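Local coordinates for molybdenum cofactor biosynthesis protein (Pyrococcus furiosus, PDB 1XI8) that probably acts as a molybdopterin molybdotransferase in the biosynthesis of the molybdenum cofactor, at residues 15-20 and 348-353; 292-297 and 311-316. All coordinates share one frame; numbering follows the deposited sequence.

Both contacts are largely buried and lie on the same side of the chain's centre, their own centres about 10 Å apart. Each joins two buried residues and one exposed one, E18 in interaction 1 and R292 in interaction 2. Interaction 1 joins the start of helix 17-26 to strand 350-358 through two tyrosine rings, linking parts of the chain more than 300 residues apart; interaction 2 is short-range, setting an isoleucine just before strand 295-297 against a glutamine of helix 307-326. The chemistry shifts from aromatic packing to an aliphatic branch against an amide whose polar atoms bond to other backbone groups. Helix 307-326 supplies that glutamine and also adjoins the tyrosine pair.

Interaction 1 of 2, residues 15-20 and 348-353; sequences TPYEEA and GRYEFV
Y17, in the first turn of helix 17-26, faces Y350, at the start of strand 350-358, with their CA atoms 6.9 Å apart. P16 holds the N-cap position, and its carbonyl O accepts a hydrogen bond from the backbone N of A20, closing that turn. The contact itself is ring against ring. CD1 of Y17 sits over one face of the Y350 ring, displaced toward the rim and 3.3 Å from CZ. Farther out, CE1 of Y17 comes within 3.5 Å of Y350 OH. The ring planes are inclined at 40° with centroids 4.4 Å apart, an oblique aromatic pair. At the root of the side chain, CB of Y17 makes a CH-pi contact over the Y350 ring, 4.1 Å from its centroid. Both tyrosines have CG anti to the backbone N (chi1 171° in Y17, -163° in Y350), which swings the Y17 ring across until CD1 lies over the face that Y350 presents. E18 adds only a marginal touch, its OE2 4.3 Å from CE2 of Y350. Beyond the pair, Y17 meets F317 edge-to-face and its OH is hydrogen-bonded to the backbone O of L316, while I288 packs against both tyrosines. The result is a small aromatic cluster where a helix of the MoeA N-terminal region packs on a strand of the C-terminal region (domain IV), an interface between distant parts of the MoeA fold.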
ATOM      1  N   THR A  15     -29.668   8.532  -9.052  1.00 55.00           N
ATOM      2  CA  THR A  15     -29.587   7.188  -8.495  1.00 55.00           C
ATOM      3  C   THR A  15     -28.835   7.232  -7.150  1.00 55.00           C
ATOM      4  O   THR A  15     -27.813   7.906  -7.029  1.00 55.00           O
ATOM      5  CB  THR A  15     -28.899   6.238  -9.492  1.00 55.00           C
ATOM      6  OG1 THR A  15     -29.552   6.328 -10.768  1.00 55.00           O
ATOM      7  CG2 THR A  15     -28.955   4.804  -9.006  1.00 55.00           C
ATOM      8  N   PRO A  16     -29.354   6.533  -6.120  1.00 55.00           N
ATOM      9  CA  PRO A  16     -28.680   6.586  -4.819  1.00 55.00           C
ATOM     10  C   PRO A  16     -27.410   5.752  -4.857  1.00 55.00           C
ATOM     11  O   PRO A  16     -27.401   4.688  -5.482  1.00 55.00           O
ATOM     12  CB  PRO A  16     -29.713   5.971  -3.852  1.00 55.00           C
ATOM     13  CG  PRO A  16     -30.987   5.771  -4.645  1.00 55.00           C
ATOM     14  CD  PRO A  16     -30.561   5.685  -6.084  1.00 55.00           C
ATOM     15  N   TYR A  17     -26.352   6.216  -4.196  1.00 55.00           N
ATOM     16  CA  TYR A  17     -25.038   5.574  -4.326  1.00 55.00           C
ATOM     17  C   TYR A  17     -25.052   4.040  -4.257  1.00 55.00           C
ATOM     18  O   TYR A  17     -24.586   3.381  -5.188  1.00 55.00           O
ATOM     19  CB  TYR A  17     -23.999   6.166  -3.351  1.00 55.00           C
ATOM     20  CG  TYR A  17     -22.697   5.382  -3.311  1.00 55.00           C
ATOM     21  CD1 TYR A  17     -22.255   4.800  -2.132  1.00 55.00           C
ATOM     22  CD2 TYR A  17     -21.925   5.203  -4.459  1.00 55.00           C
ATOM     23  CE1 TYR A  17     -21.069   4.074  -2.086  1.00 55.00           C
ATOM     24  CE2 TYR A  17     -20.744   4.480  -4.424  1.00 55.00           C
ATOM     25  CZ  TYR A  17     -20.321   3.917  -3.232  1.00 55.00           C
ATOM     26  OH  TYR A  17     -19.159   3.188  -3.177  1.00 55.00           O
ATOM     27  N   GLU A  18     -25.574   3.474  -3.174  1.00 55.00           N
ATOM     28  CA  GLU A  18     -25.495   2.011  -2.976  1.00 55.00           C
ATOM     29  C   GLU A  18     -26.245   1.215  -4.034  1.00 55.00           C
ATOM     30  O   GLU A  18     -25.781   0.172  -4.482  1.00 55.00           O
ATOM     31  CB  GLU A  18     -25.946   1.621  -1.571  1.00 55.00           C
ATOM     32  CG  GLU A  18     -24.857   1.817  -0.527  1.00 55.00           C
ATOM     33  CD  GLU A  18     -25.424   2.149   0.831  1.00 55.00           C
ATOM     34  OE1 GLU A  18     -26.466   1.542   1.217  1.00 55.00           O
ATOM     35  OE2 GLU A  18     -24.832   3.027   1.519  1.00 55.00           O
ATOM     36  N   GLU A  19     -27.399   1.735  -4.425  1.00 55.00           N
ATOM     37  CA  GLU A  19     -28.189   1.211  -5.528  1.00 55.00           C
ATOM     38  C   GLU A  19     -27.356   1.282  -6.812  1.00 55.00           C
ATOM     39  O   GLU A  19     -27.280   0.302  -7.567  1.00 55.00           O
ATOM     40  CB  GLU A  19     -29.468   2.044  -5.635  1.00 55.00           C
ATOM     41  CG  GLU A  19     -30.502   1.640  -6.650  1.00 55.00           C
ATOM     42  CD  GLU A  19     -31.751   2.540  -6.545  1.00 55.00           C
ATOM     43  OE1 GLU A  19     -32.312   2.922  -7.605  1.00 55.00           O
ATOM     44  OE2 GLU A  19     -32.166   2.878  -5.397  1.00 55.00           O
ATOM     45  N   ALA A  20     -26.726   2.438  -7.044  1.00 55.00           N
ATOM     46  CA  ALA A  20     -25.797   2.632  -8.175  1.00 55.00           C
ATOM     47  C   ALA A  20     -24.606   1.658  -8.165  1.00 55.00           C
ATOM     48  O   ALA A  20     -24.310   1.031  -9.187  1.00 55.00           O
ATOM     49  CB  ALA A  20     -25.298   4.061  -8.208  1.00 55.00           C
ATOM     50  N   GLY A 348     -29.495  14.182   1.332  1.00 55.00           N
ATOM     51  CA  GLY A 348     -29.672  14.013  -0.103  1.00 55.00           C
ATOM     52  C   GLY A 348     -28.380  13.776  -0.864  1.00 55.00           C
ATOM     53  O   GLY A 348     -28.407  13.431  -2.047  1.00 55.00           O
ATOM     54  N   ARG A 349     -27.244  13.962  -0.199  1.00 55.00           N
ATOM     55  CA  ARG A 349     -25.969  13.821  -0.886  1.00 55.00           C
ATOM     56  C   ARG A 349     -25.036  12.841  -0.196  1.00 55.00           C
ATOM     57  O   ARG A 349     -24.917  12.851   1.027  1.00 55.00           O
ATOM     58  CB  ARG A 349     -25.306  15.191  -1.052  1.00 55.00           C
ATOM     59  CG  ARG A 349     -26.185  16.207  -1.805  1.00 55.00           C
ATOM     60  CD  ARG A 349     -26.638  15.698  -3.189  1.00 55.00           C
ATOM     61  NE  ARG A 349     -25.506  15.650  -4.105  1.00 55.00           N
ATOM     62  CZ  ARG A 349     -24.814  16.735  -4.461  1.00 55.00           C
ATOM     63  NH1 ARG A 349     -25.154  17.933  -3.967  1.00 55.00           N
ATOM     64  NH2 ARG A 349     -23.785  16.632  -5.299  1.00 55.00           N
ATOM     65  N   TYR A 350     -24.391  11.985  -0.992  1.00 55.00           N
ATOM     66  CA  TYR A 350     -23.361  11.056  -0.501  1.00 55.00           C
ATOM     67  C   TYR A 350     -21.980  11.706  -0.602  1.00 55.00           C
ATOM     68  O   TYR A 350     -21.354  11.689  -1.660  1.00 55.00           O
ATOM     69  CB  TYR A 350     -23.377   9.773  -1.317  1.00 55.00           C
ATOM     70  CG  TYR A 350     -22.656   8.634  -0.661  1.00 55.00           C
ATOM     71  CD1 TYR A 350     -21.296   8.423  -0.891  1.00 55.00           C
ATOM     72  CD2 TYR A 350     -23.329   7.751   0.186  1.00 55.00           C
ATOM     73  CE1 TYR A 350     -20.626   7.374  -0.296  1.00 55.00           C
ATOM     74  CE2 TYR A 350     -22.668   6.693   0.790  1.00 55.00           C
ATOM     75  CZ  TYR A 350     -21.311   6.507   0.547  1.00 55.00           C
ATOM     76  OH  TYR A 350     -20.633   5.468   1.139  1.00 55.00           O
ATOM     77  N   GLU A 351     -21.501  12.282   0.495  1.00 55.00           N
ATOM     78  CA  GLU A 351     -20.266  13.056   0.426  1.00 55.00           C
ATOM     79  C   GLU A 351     -18.984  12.287   0.641  1.00 55.00           C
ATOM     80  O   GLU A 351     -18.862  11.480   1.561  1.00 55.00           O
ATOM     81  CB  GLU A 351     -20.296  14.260   1.365  1.00 55.00           C
ATOM     82  CG  GLU A 351     -20.749  15.522   0.668  1.00 55.00           C
ATOM     83  CD  GLU A 351     -20.134  16.769   1.254  1.00 55.00           C
ATOM     84  OE1 GLU A 351     -20.325  17.018   2.464  1.00 55.00           O
ATOM     85  OE2 GLU A 351     -19.461  17.505   0.502  1.00 55.00           O
ATOM     86  N   PHE A 352     -18.032  12.584  -0.236  1.00 55.00           N
ATOM     87  CA  PHE A 352     -16.694  12.068  -0.175  1.00 55.00           C
ATOM     88  C   PHE A 352     -15.843  13.175   0.431  1.00 55.00           C
ATOM     89  O   PHE A 352     -15.612  14.203  -0.205  1.00 55.00           O
ATOM     90  CB  PHE A 352     -16.242  11.755  -1.597  1.00 55.00           C
ATOM     91  CG  PHE A 352     -14.928  11.031  -1.694  1.00 55.00           C
ATOM     92  CD1 PHE A 352     -13.734  11.737  -1.821  1.00 55.00           C
ATOM     93  CD2 PHE A 352     -14.884   9.646  -1.690  1.00 55.00           C
ATOM     94  CE1 PHE A 352     -12.521  11.076  -1.929  1.00 55.00           C
ATOM     95  CE2 PHE A 352     -13.679   8.986  -1.800  1.00 55.00           C
ATOM     96  CZ  PHE A 352     -12.493   9.703  -1.915  1.00 55.00           C
ATOM     97  N   VAL A 353     -15.385  12.971   1.667  1.00 55.00           N
ATOM     98  CA  VAL A 353     -14.633  13.992   2.388  1.00 55.00           C
ATOM     99  C   VAL A 353     -13.185  13.568   2.548  1.00 55.00           C
ATOM    100  O   VAL A 353     -12.900  12.521   3.137  1.00 55.00           O
ATOM    101  CB  VAL A 353     -15.225  14.243   3.783  1.00 55.00           C
ATOM    102  CG1 VAL A 353     -14.393  15.266   4.532  1.00 55.00           C
ATOM    103  CG2 VAL A 353     -16.680  14.684   3.678  1.00 55.00           C
TER

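Interaction 2 of 2, residues 292-297 and 311-316; sequences RPIGYG and FTQFHL
The side chains of I294 and Q313 approach from opposite directions, each pointing its CB toward the other segment, with CA atoms 7.2 Å apart. Two levels of contact result. Near the helix, CD1 of I294 rests on the aliphatic part of the glutamine, 3.6 Å from its CB and 3.7 Å from its CG. Farther out, the extended chain of Q313 brings the amide alongside the base of the isoleucine, NE2 3.1 Å from CB of I294, tight packing of an amide nitrogen against an aliphatic carbon. In I294, chi1 of -173° turns the longer branch away from the residue's own N, and with chi2 at 168° that branch runs out straight and ends with CD1 on the glutamine stem. In Q313, chi1 of -70° sets CG beside the backbone N, and the straight chain beyond it carries the amide along the isoleucine. Hydrogen bonds made at both ends fix the rotation of this buried amide: NE2 donates to the carbonyl O of G291, just before segment 292-297, and OE1 accepts a hydrogen bond from the backbone N of S304. One side chain thus ties helix 307-326 to two separate pieces of backbone while its methylenes pack on I294. The isoleucine also touches F317, one turn farther along that helix. Directly after I294 in the chain, strand 295-297 pairs with strands 300-302 and 283-284 in the mixed sheet, while F311, F314 and H315 pack on helix 219-229, and T312 and L316 meet F352 of strand 350-358.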
ATOM      1  N   ARG A 292     -20.900  13.867  -9.095  1.00 55.00           N
ATOM      2  CA  ARG A 292     -22.306  13.579  -9.274  1.00 55.00           C
ATOM      3  C   ARG A 292     -22.748  13.026 -10.648  1.00 55.00           C
ATOM      4  O   ARG A 292     -23.454  12.025 -10.703  1.00 55.00           O
ATOM      5  CB  ARG A 292     -23.071  14.844  -8.905  1.00 55.00           C
ATOM      6  CG  ARG A 292     -24.486  14.913  -9.389  1.00 55.00           C
ATOM      7  CD  ARG A 292     -25.170  15.922  -8.533  1.00 55.00           C
ATOM      8  NE  ARG A 292     -26.348  16.485  -9.154  1.00 55.00           N
ATOM      9  CZ  ARG A 292     -27.276  17.114  -8.457  1.00 55.00           C
ATOM     10  NH1 ARG A 292     -27.133  17.221  -7.142  1.00 55.00           N
ATOM     11  NH2 ARG A 292     -28.337  17.620  -9.067  1.00 55.00           N
ATOM     12  N   PRO A 293     -22.348  13.674 -11.754  1.00 55.00           N
ATOM     13  CA  PRO A 293     -22.803  13.230 -13.077  1.00 55.00           C
ATOM     14  C   PRO A 293     -22.360  11.826 -13.535  1.00 55.00           C
ATOM     15  O   PRO A 293     -22.694  11.424 -14.653  1.00 55.00           O
ATOM     16  CB  PRO A 293     -22.197  14.282 -14.022  1.00 55.00           C
ATOM     17  CG  PRO A 293     -21.880  15.436 -13.167  1.00 55.00           C
ATOM     18  CD  PRO A 293     -21.487  14.866 -11.853  1.00 55.00           C
ATOM     19  N   ILE A 294     -21.629  11.089 -12.703  1.00 55.00           N
ATOM     20  CA  ILE A 294     -21.079   9.803 -13.139  1.00 55.00           C
ATOM     21  C   ILE A 294     -22.122   8.813 -13.691  1.00 55.00           C
ATOM     22  O   ILE A 294     -23.241   8.685 -13.176  1.00 55.00           O
ATOM     23  CB  ILE A 294     -20.237   9.116 -12.042  1.00 55.00           C
ATOM     24  CG1 ILE A 294     -19.554   7.875 -12.628  1.00 55.00           C
ATOM     25  CG2 ILE A 294     -21.096   8.800 -10.821  1.00 55.00           C
ATOM     26  CD1 ILE A 294     -18.489   7.273 -11.787  1.00 55.00           C
ATOM     27  N   GLY A 295     -21.731   8.117 -14.750  1.00 55.00           N
ATOM     28  CA  GLY A 295     -22.583   7.147 -15.384  1.00 55.00           C
ATOM     29  C   GLY A 295     -21.823   5.869 -15.631  1.00 55.00           C
ATOM     30  O   GLY A 295     -20.601   5.872 -15.707  1.00 55.00           O
ATOM     31  N   TYR A 296     -22.550   4.766 -15.733  1.00 55.00           N
ATOM     32  CA  TYR A 296     -21.959   3.497 -16.075  1.00 55.00           C
ATOM     33  C   TYR A 296     -22.868   2.741 -17.013  1.00 55.00           C
ATOM     34  O   TYR A 296     -24.082   2.840 -16.920  1.00 55.00           O
ATOM     35  CB  TYR A 296     -21.715   2.616 -14.848  1.00 55.00           C
ATOM     36  CG  TYR A 296     -21.317   1.227 -15.295  1.00 55.00           C
ATOM     37  CD1 TYR A 296     -22.251   0.184 -15.342  1.00 55.00           C
ATOM     38  CD2 TYR A 296     -20.016   0.973 -15.732  1.00 55.00           C
ATOM     39  CE1 TYR A 296     -21.883  -1.088 -15.788  1.00 55.00           C
ATOM     40  CE2 TYR A 296     -19.636  -0.285 -16.170  1.00 55.00           C
ATOM     41  CZ  TYR A 296     -20.568  -1.312 -16.199  1.00 55.00           C
ATOM     42  OH  TYR A 296     -20.175  -2.549 -16.640  1.00 55.00           O
ATOM     43  N   GLY A 297     -22.270   1.968 -17.908  1.00 55.00           N
ATOM     44  CA  GLY A 297     -23.015   1.089 -18.784  1.00 55.00           C
ATOM     45  C   GLY A 297     -22.062   0.401 -19.723  1.00 55.00           C
ATOM     46  O   GLY A 297     -21.130   1.017 -20.215  1.00 55.00           O
ATOM     47  N   PHE A 311     -11.143  11.452  -8.943  1.00 55.00           N
ATOM     48  CA  PHE A 311     -10.586  10.683  -7.850  1.00 55.00           C
ATOM     49  C   PHE A 311     -11.718  10.087  -7.003  1.00 55.00           C
ATOM     50  O   PHE A 311     -11.688   8.911  -6.637  1.00 55.00           O
ATOM     51  CB  PHE A 311      -9.713  11.614  -7.015  1.00 55.00           C
ATOM     52  CG  PHE A 311      -8.975  10.949  -5.893  1.00 55.00           C
ATOM     53  CD1 PHE A 311      -7.724  10.404  -6.100  1.00 55.00           C
ATOM     54  CD2 PHE A 311      -9.516  10.905  -4.619  1.00 55.00           C
ATOM     55  CE1 PHE A 311      -7.032   9.807  -5.057  1.00 55.00           C
ATOM     56  CE2 PHE A 311      -8.832  10.313  -3.580  1.00 55.00           C
ATOM     57  CZ  PHE A 311      -7.587   9.762  -3.796  1.00 55.00           C
ATOM     58  N   THR A 312     -12.707  10.919  -6.701  1.00 55.00           N
ATOM     59  CA  THR A 312     -13.873  10.521  -5.926  1.00 55.00           C
ATOM     60  C   THR A 312     -14.620   9.374  -6.588  1.00 55.00           C
ATOM     61  O   THR A 312     -14.936   8.377  -5.943  1.00 55.00           O
ATOM     62  CB  THR A 312     -14.837  11.692  -5.746  1.00 55.00           C
ATOM     63  OG1 THR A 312     -14.212  12.678  -4.930  1.00 55.00           O
ATOM     64  CG2 THR A 312     -16.123  11.224  -5.075  1.00 55.00           C
ATOM     65  N   GLN A 313     -14.888   9.534  -7.878  1.00 55.00           N
ATOM     66  CA  GLN A 313     -15.566   8.526  -8.662  1.00 55.00           C
ATOM     67  C   GLN A 313     -14.755   7.236  -8.735  1.00 55.00           C
ATOM     68  O   GLN A 313     -15.322   6.143  -8.725  1.00 55.00           O
ATOM     69  CB  GLN A 313     -15.884   9.063 -10.062  1.00 55.00           C
ATOM     70  CG  GLN A 313     -16.963  10.139 -10.085  1.00 55.00           C
ATOM     71  CD  GLN A 313     -17.071  10.857 -11.426  1.00 55.00           C
ATOM     72  OE1 GLN A 313     -16.132  10.872 -12.233  1.00 55.00           O
ATOM     73  NE2 GLN A 313     -18.220  11.467 -11.665  1.00 55.00           N
ATOM     74  N   PHE A 314     -13.431   7.355  -8.796  1.00 55.00           N
ATOM     75  CA  PHE A 314     -12.600   6.150  -8.860  1.00 55.00           C
ATOM     76  C   PHE A 314     -12.742   5.304  -7.606  1.00 55.00           C
ATOM     77  O   PHE A 314     -12.976   4.101  -7.696  1.00 55.00           O
ATOM     78  CB  PHE A 314     -11.115   6.443  -9.123  1.00 55.00           C
ATOM     79  CG  PHE A 314     -10.281   5.198  -9.178  1.00 55.00           C
ATOM     80  CD1 PHE A 314      -9.788   4.624  -8.019  1.00 55.00           C
ATOM     81  CD2 PHE A 314     -10.018   4.578 -10.385  1.00 55.00           C
ATOM     82  CE1 PHE A 314      -9.036   3.468  -8.066  1.00 55.00           C
ATOM     83  CE2 PHE A 314      -9.261   3.417 -10.435  1.00 55.00           C
ATOM     84  CZ  PHE A 314      -8.771   2.867  -9.275  1.00 55.00           C
ATOM     85  N   HIS A 315     -12.598   5.940  -6.448  1.00 55.00           N
ATOM     86  CA  HIS A 315     -12.693   5.247  -5.163  1.00 55.00           C
ATOM     87  C   HIS A 315     -14.098   4.757  -4.815  1.00 55.00           C
ATOM     88  O   HIS A 315     -14.251   3.703  -4.203  1.00 55.00           O
ATOM     89  CB  HIS A 315     -12.136   6.110  -4.027  1.00 55.00           C
ATOM     90  CG  HIS A 315     -10.641   6.121  -3.964  1.00 55.00           C
ATOM     91  ND1 HIS A 315      -9.917   5.152  -3.305  1.00 55.00           N
ATOM     92  CD2 HIS A 315      -9.731   6.979  -4.486  1.00 55.00           C
ATOM     93  CE1 HIS A 315      -8.630   5.412  -3.420  1.00 55.00           C
ATOM     94  NE2 HIS A 315      -8.490   6.514  -4.132  1.00 55.00           N
ATOM     95  N   LEU A 316     -15.124   5.505  -5.204  1.00 55.00           N
ATOM     96  CA  LEU A 316     -16.481   5.092  -4.884  1.00 55.00           C
ATOM     97  C   LEU A 316     -17.024   4.057  -5.873  1.00 55.00           C
ATOM     98  O   LEU A 316     -17.945   3.320  -5.552  1.00 55.00           O
ATOM     99  CB  LEU A 316     -17.413   6.305  -4.783  1.00 55.00           C
ATOM    100  CG  LEU A 316     -17.123   7.332  -3.681  1.00 55.00           C
ATOM    101  CD1 LEU A 316     -18.220   8.347  -3.614  1.00 55.00           C
ATOM    102  CD2 LEU A 316     -16.963   6.663  -2.339  1.00 55.00           C
TER